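PDB 3R5T: ferric vibriobactin ABC transporter, periplasmic ferric vibriobactin-binding protein from Vibrio cholerae, which binds the iron-loaded siderophore ferric vibriobactin in the periplasm, probably to deliver it to an ABC transporter for iron uptake. Local coordinates for residues A[32-44]-A[126-140]. Sequence-based numbering, arbitrary orientation. Where two conformers were deposited one is given.
Sequences TVTGTLLAIDAPV and LAQQLGLATGLEEQA. With MOH (methanol), chain D.
L126 lays its CD2 methyl against the T36 side chain, 3.8 Å from OG1, the two side chains slanting across each other. One residue on, A127 is met twice: T36 CG2 drops onto its CA at 3.5 Å, and I40 CG2 closes on its CB. At T36 a chi1 of -65° sets OG1 beside the backbone N and CG2 anti to it, over A127. L130 puts its CD1 methyl among V33, T36 and L37, nearest V33 CG1 at 3.7 Å, with L37 CD2 at 4.0 Å. I40 CD1 lies 4.0 Å from G131 N. T134 turns its hydroxyl back to its own helix, OG1 donating to L130 O at 2.8 Å. Past the turn at G135, L136 points CD1 at the loop behind helix 32-39, 3.4 Å from A42 CA and touching P43 CD. That helix ends in a Schellman motif with D41 as the C-prime residue. Q139 CB then meets I40 O, and A140 backs I40 CG2, so I40 is wedged between helices 123-134 and 137-155. T32, at the start of segment 32-44, touches the bound vibriobactin. The contact is apolar helix packing, the axes of helices 32-39 and 126-134 crossing at -69°, on one face of the five-stranded parallel sheet: L37, A42 and T134 rest on strand 26-28, V33 and L126 on strand 113-116.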
loop_
_atom_site.group_PDB
_atom_site.type_symbol
_atom_site.label_atom_id
_atom_site.label_comp_id
_atom_site.label_asym_id
_atom_site.label_seq_id
_atom_site.Cartn_x
_atom_site.Cartn_y
_atom_site.Cartn_z
ATOM N N THR A 32 -3.737 -6.417 -2.701
ATOM C CA THR A 32 -3.263 -5.315 -1.845
ATOM C C THR A 32 -3.564 -5.567 -0.376
ATOM O O THR A 32 -2.733 -5.309 0.475
ATOM C CB THR A 32 -3.871 -3.954 -2.233
ATOM O OG1 THR A 32 -3.509 -3.654 -3.577
ATOM C CG2 THR A 32 -3.337 -2.843 -1.328
ATOM N N VAL A 33 -4.747 -6.089 -0.074
ATOM C CA VAL A 33 -5.150 -6.205 1.317
ATOM C C VAL A 33 -4.432 -7.359 1.995
ATOM O O VAL A 33 -4.267 -7.362 3.213
ATOM C CB VAL A 33 -6.646 -6.409 1.402
ATOM C CG1 VAL A 33 -7.077 -6.703 2.834
ATOM C CG2 VAL A 33 -7.347 -5.168 0.868
ATOM N N THR A 34 -3.997 -8.340 1.207
ATOM C CA THR A 34 -3.388 -9.543 1.789
ATOM C C THR A 34 -2.135 -9.250 2.630
ATOM O O THR A 34 -1.907 -9.871 3.673
ATOM C CB THR A 34 -3.136 -10.563 0.680
ATOM O OG1 THR A 34 -4.398 -10.887 0.102
ATOM C CG2 THR A 34 -2.495 -11.827 1.216
ATOM N N GLY A 35 -1.330 -8.293 2.182
ATOM C CA GLY A 35 -0.163 -7.902 2.947
ATOM C C GLY A 35 -0.493 -7.464 4.376
ATOM O O GLY A 35 0.227 -7.799 5.313
ATOM N N THR A 36 -1.599 -6.744 4.540
ATOM C CA THR A 36 -1.979 -6.269 5.859
ATOM C C THR A 36 -2.611 -7.376 6.698
ATOM O O THR A 36 -2.398 -7.436 7.918
ATOM C CB THR A 36 -2.823 -4.986 5.745
ATOM O OG1 THR A 36 -1.989 -3.960 5.181
ATOM C CG2 THR A 36 -3.311 -4.519 7.123
ATOM N N LEU A 37 -3.351 -8.274 6.050
ATOM C CA LEU A 37 -3.826 -9.465 6.751
ATOM C C LEU A 37 -2.629 -10.250 7.309
ATOM O O LEU A 37 -2.630 -10.670 8.475
ATOM C CB LEU A 37 -4.699 -10.347 5.850
ATOM C CG LEU A 37 -6.074 -9.751 5.528
ATOM C CD1 LEU A 37 -6.679 -10.447 4.335
ATOM C CD2 LEU A 37 -7.015 -9.847 6.707
ATOM N N LEU A 38 -1.601 -10.445 6.489
ATOM C CA LEU A 38 -0.394 -11.118 6.983
ATOM C C LEU A 38 0.305 -10.342 8.115
ATOM O O LEU A 38 0.831 -10.939 9.065
ATOM C CB LEU A 38 0.571 -11.370 5.817
ATOM C CG LEU A 38 0.067 -12.383 4.780
ATOM C CD1 LEU A 38 0.883 -12.332 3.503
ATOM C CD2 LEU A 38 0.051 -13.791 5.361
ATOM N N ALA A 39 0.293 -9.016 8.004
ATOM C CA ALA A 39 0.948 -8.146 8.971
ATOM C C ALA A 39 0.404 -8.350 10.384
ATOM O O ALA A 39 1.163 -8.324 11.346
ATOM C CB ALA A 39 0.776 -6.681 8.545
ATOM N N ILE A 40 -0.905 -8.554 10.499
ATOM C CA ILE A 40 -1.537 -8.745 11.806
ATOM C C ILE A 40 -1.751 -10.208 12.163
ATOM O O ILE A 40 -2.471 -10.516 13.119
ATOM C CB ILE A 40 -2.864 -7.968 11.938
ATOM C CG1 ILE A 40 -3.922 -8.511 10.968
ATOM C CG2 ILE A 40 -2.622 -6.469 11.684
ATOM C CD1 ILE A 40 -5.332 -7.925 11.213
ATOM N N ASP A 41 -1.107 -11.096 11.407
ATOM C CA ASP A 41 -1.217 -12.539 11.627
ATOM C C ASP A 41 -2.649 -13.050 11.557
ATOM O O ASP A 41 -3.027 -13.960 12.292
ATOM C CB ASP A 41 -0.598 -12.931 12.969
ATOM C CG ASP A 41 0.890 -12.711 13.010
ATOM O OD1 ASP A 41 1.548 -12.861 11.961
ATOM O OD2 ASP A 41 1.405 -12.373 14.096
ATOM N N ALA A 42 -3.453 -12.472 10.673
ATOM C CA ALA A 42 -4.810 -12.972 10.493
ATOM C C ALA A 42 -4.754 -14.290 9.716
ATOM O O ALA A 42 -3.859 -14.502 8.897
ATOM C CB ALA A 42 -5.666 -11.962 9.749
ATOM N N PRO A 43 -5.706 -15.179 9.989
ATOM C CA PRO A 43 -5.710 -16.500 9.351
ATOM C C PRO A 43 -6.236 -16.436 7.928
ATOM O O PRO A 43 -7.300 -16.974 7.598
ATOM C CB PRO A 43 -6.639 -17.313 10.249
ATOM C CG PRO A 43 -7.546 -16.280 10.886
ATOM C CD PRO A 43 -6.713 -15.064 11.061
ATOM N N VAL A 44 -5.480 -15.741 7.081
ATOM C CA VAL A 44 -5.799 -15.673 5.662
ATOM C C VAL A 44 -5.299 -16.951 5.001
ATOM O O VAL A 44 -4.130 -17.323 5.111
ATOM C CB VAL A 44 -5.260 -14.377 4.966
ATOM C CG1 VAL A 44 -3.764 -14.184 5.222
ATOM C CG2 VAL A 44 -5.599 -14.408 3.470
ATOM N N LEU A 126 -5.774 0.584 7.948
ATOM C CA LEU A 126 -6.351 -0.598 7.337
ATOM C C LEU A 126 -6.192 -1.793 8.288
ATOM O O LEU A 126 -7.117 -2.580 8.452
ATOM C CB LEU A 126 -5.656 -0.863 6.012
ATOM C CG LEU A 126 -6.156 -2.084 5.238
ATOM C CD1 LEU A 126 -7.596 -1.871 4.792
ATOM C CD2 LEU A 126 -5.253 -2.400 4.035
ATOM N N ALA A 127 -5.024 -1.930 8.910
ATOM C CA ALA A 127 -4.823 -3.023 9.876
ATOM C C ALA A 127 -5.828 -2.952 11.029
ATOM O O ALA A 127 -6.359 -3.966 11.483
ATOM C CB ALA A 127 -3.410 -3.006 10.409
ATOM N N GLN A 128 -6.056 -1.747 11.548
ATOM C CA GLN A 128 -7.034 -1.559 12.612
ATOM C C GLN A 128 -8.435 -1.960 12.159
ATOM O O GLN A 128 -9.177 -2.626 12.892
ATOM C CB GLN A 128 -7.017 -0.111 13.089
ATOM C CG GLN A 128 -5.726 0.288 13.751
ATOM C CD GLN A 128 -5.815 1.651 14.385
ATOM O OE1 GLN A 128 -5.179 2.603 13.929
ATOM N NE2 GLN A 128 -6.627 1.762 15.436
ATOM N N GLN A 129 -8.790 -1.560 10.941
ATOM C CA GLN A 129 -10.100 -1.865 10.409
ATOM C C GLN A 129 -10.264 -3.385 10.319
ATOM O O GLN A 129 -11.298 -3.941 10.719
ATOM C CB GLN A 129 -10.246 -1.218 9.042
ATOM C CG GLN A 129 -11.573 -1.479 8.395
ATOM C CD GLN A 129 -11.772 -0.603 7.195
ATOM O OE1 GLN A 129 -10.838 -0.361 6.422
ATOM N NE2 GLN A 129 -12.996 -0.120 7.020
ATOM N N LEU A 130 -9.241 -4.058 9.804
ATOM C CA LEU A 130 -9.264 -5.513 9.669
ATOM C C LEU A 130 -9.178 -6.208 11.022
ATOM O O LEU A 130 -9.754 -7.285 11.200
ATOM C CB LEU A 130 -8.141 -5.987 8.748
ATOM C CG LEU A 130 -8.304 -5.498 7.309
ATOM C CD1 LEU A 130 -7.062 -5.842 6.479
ATOM C CD2 LEU A 130 -9.593 -6.039 6.679
ATOM N N GLY A 131 -8.491 -5.587 11.987
ATOM C CA GLY A 131 -8.448 -6.116 13.343
ATOM C C GLY A 131 -9.845 -6.212 13.919
ATOM O O GLY A 131 -10.194 -7.202 14.560
ATOM N N LEU A 132 -10.654 -5.182 13.695
ATOM C CA LEU A 132 -12.031 -5.165 14.197
ATOM C C LEU A 132 -12.917 -6.198 13.493
ATOM O O LEU A 132 -13.849 -6.721 14.098
ATOM C CB LEU A 132 -12.628 -3.750 14.092
ATOM C CG LEU A 132 -11.928 -2.712 14.978
ATOM C CD1 LEU A 132 -12.143 -1.280 14.478
ATOM C CD2 LEU A 132 -12.398 -2.839 16.420
ATOM N N ALA A 133 -12.617 -6.515 12.237
ATOM C CA ALA A 133 -13.389 -7.521 11.522
ATOM C C ALA A 133 -13.030 -8.941 11.962
ATOM O O ALA A 133 -13.844 -9.856 11.850
ATOM C CB ALA A 133 -13.201 -7.380 9.996
ATOM N N THR A 134 -11.812 -9.128 12.460
ATOM C CA THR A 134 -11.301 -10.481 12.686
ATOM C C THR A 134 -11.098 -10.816 14.165
ATOM O O THR A 134 -10.688 -11.935 14.504
ATOM C CB THR A 134 -9.963 -10.679 11.966
ATOM O OG1 THR A 134 -9.037 -9.676 12.407
ATOM C CG2 THR A 134 -10.142 -10.536 10.463
ATOM N N GLY A 135 -11.362 -9.853 15.047
ATOM C CA GLY A 135 -11.148 -10.046 16.469
ATOM C C GLY A 135 -9.675 -10.075 16.809
ATOM O O GLY A 135 -9.268 -10.693 17.796
ATOM N N LEU A 136 -8.875 -9.385 16.001
ATOM C CA LEU A 136 -7.433 -9.395 16.189
ATOM C C LEU A 136 -6.941 -8.010 16.609
ATOM O O LEU A 136 -5.845 -7.578 16.248
ATOM C CB LEU A 136 -6.721 -9.899 14.931
ATOM C CG LEU A 136 -7.060 -11.351 14.567
ATOM C CD1 LEU A 136 -6.426 -11.764 13.229
ATOM C CD2 LEU A 136 -6.610 -12.284 15.682
ATOM N N GLU A 137 -7.758 -7.323 17.393
ATOM C CA GLU A 137 -7.409 -5.981 17.873
ATOM C C GLU A 137 -6.102 -5.968 18.671
ATOM O O GLU A 137 -5.298 -5.038 18.543
ATOM C CB GLU A 137 -8.563 -5.378 18.688
ATOM C CG GLU A 137 -9.870 -5.281 17.896
ATOM C CD GLU A 137 -10.804 -6.484 18.089
ATOM O OE1 GLU A 137 -10.331 -7.577 18.475
ATOM O OE2 GLU A 137 -12.018 -6.323 17.840
ATOM N N GLU A 138 -5.878 -7.005 19.476
ATOM C CA GLU A 138 -4.649 -7.085 20.270
ATOM C C GLU A 138 -3.450 -7.119 19.345
ATOM O O GLU A 138 -2.482 -6.373 19.531
ATOM C CB GLU A 138 -4.618 -8.347 21.134
ATOM C CG GLU A 138 -5.546 -8.354 22.323
ATOM C CD GLU A 138 -5.118 -9.371 23.373
ATOM O OE1 GLU A 138 -3.900 -9.624 23.488
ATOM O OE2 GLU A 138 -5.988 -9.902 24.096
ATOM N N GLN A 139 -3.507 -8.017 18.366
ATOM C CA GLN A 139 -2.418 -8.174 17.417
ATOM C C GLN A 139 -2.191 -6.916 16.622
ATOM O O GLN A 139 -1.049 -6.505 16.421
ATOM C CB GLN A 139 -2.722 -9.319 16.437
ATOM C CG GLN A 139 -2.552 -10.707 17.026
ATOM C CD GLN A 139 -3.633 -11.077 18.030
ATOM O OE1 GLN A 139 -3.416 -11.920 18.910
ATOM N NE2 GLN A 139 -4.796 -10.450 17.914
ATOM N N ALA A 140 -3.259 -6.326 16.114
ATOM C CA ALA A 140 -3.122 -5.142 15.280
ATOM C C ALA A 140 -2.539 -4.001 16.100
ATOM O O ALA A 140 -1.596 -3.328 15.674
ATOM C CB ALA A 140 -4.467 -4.736 14.713
HETATM C C MOH D . -13.180 1.705 4.052
HETATM O O MOH D . -11.967 1.022 4.359
#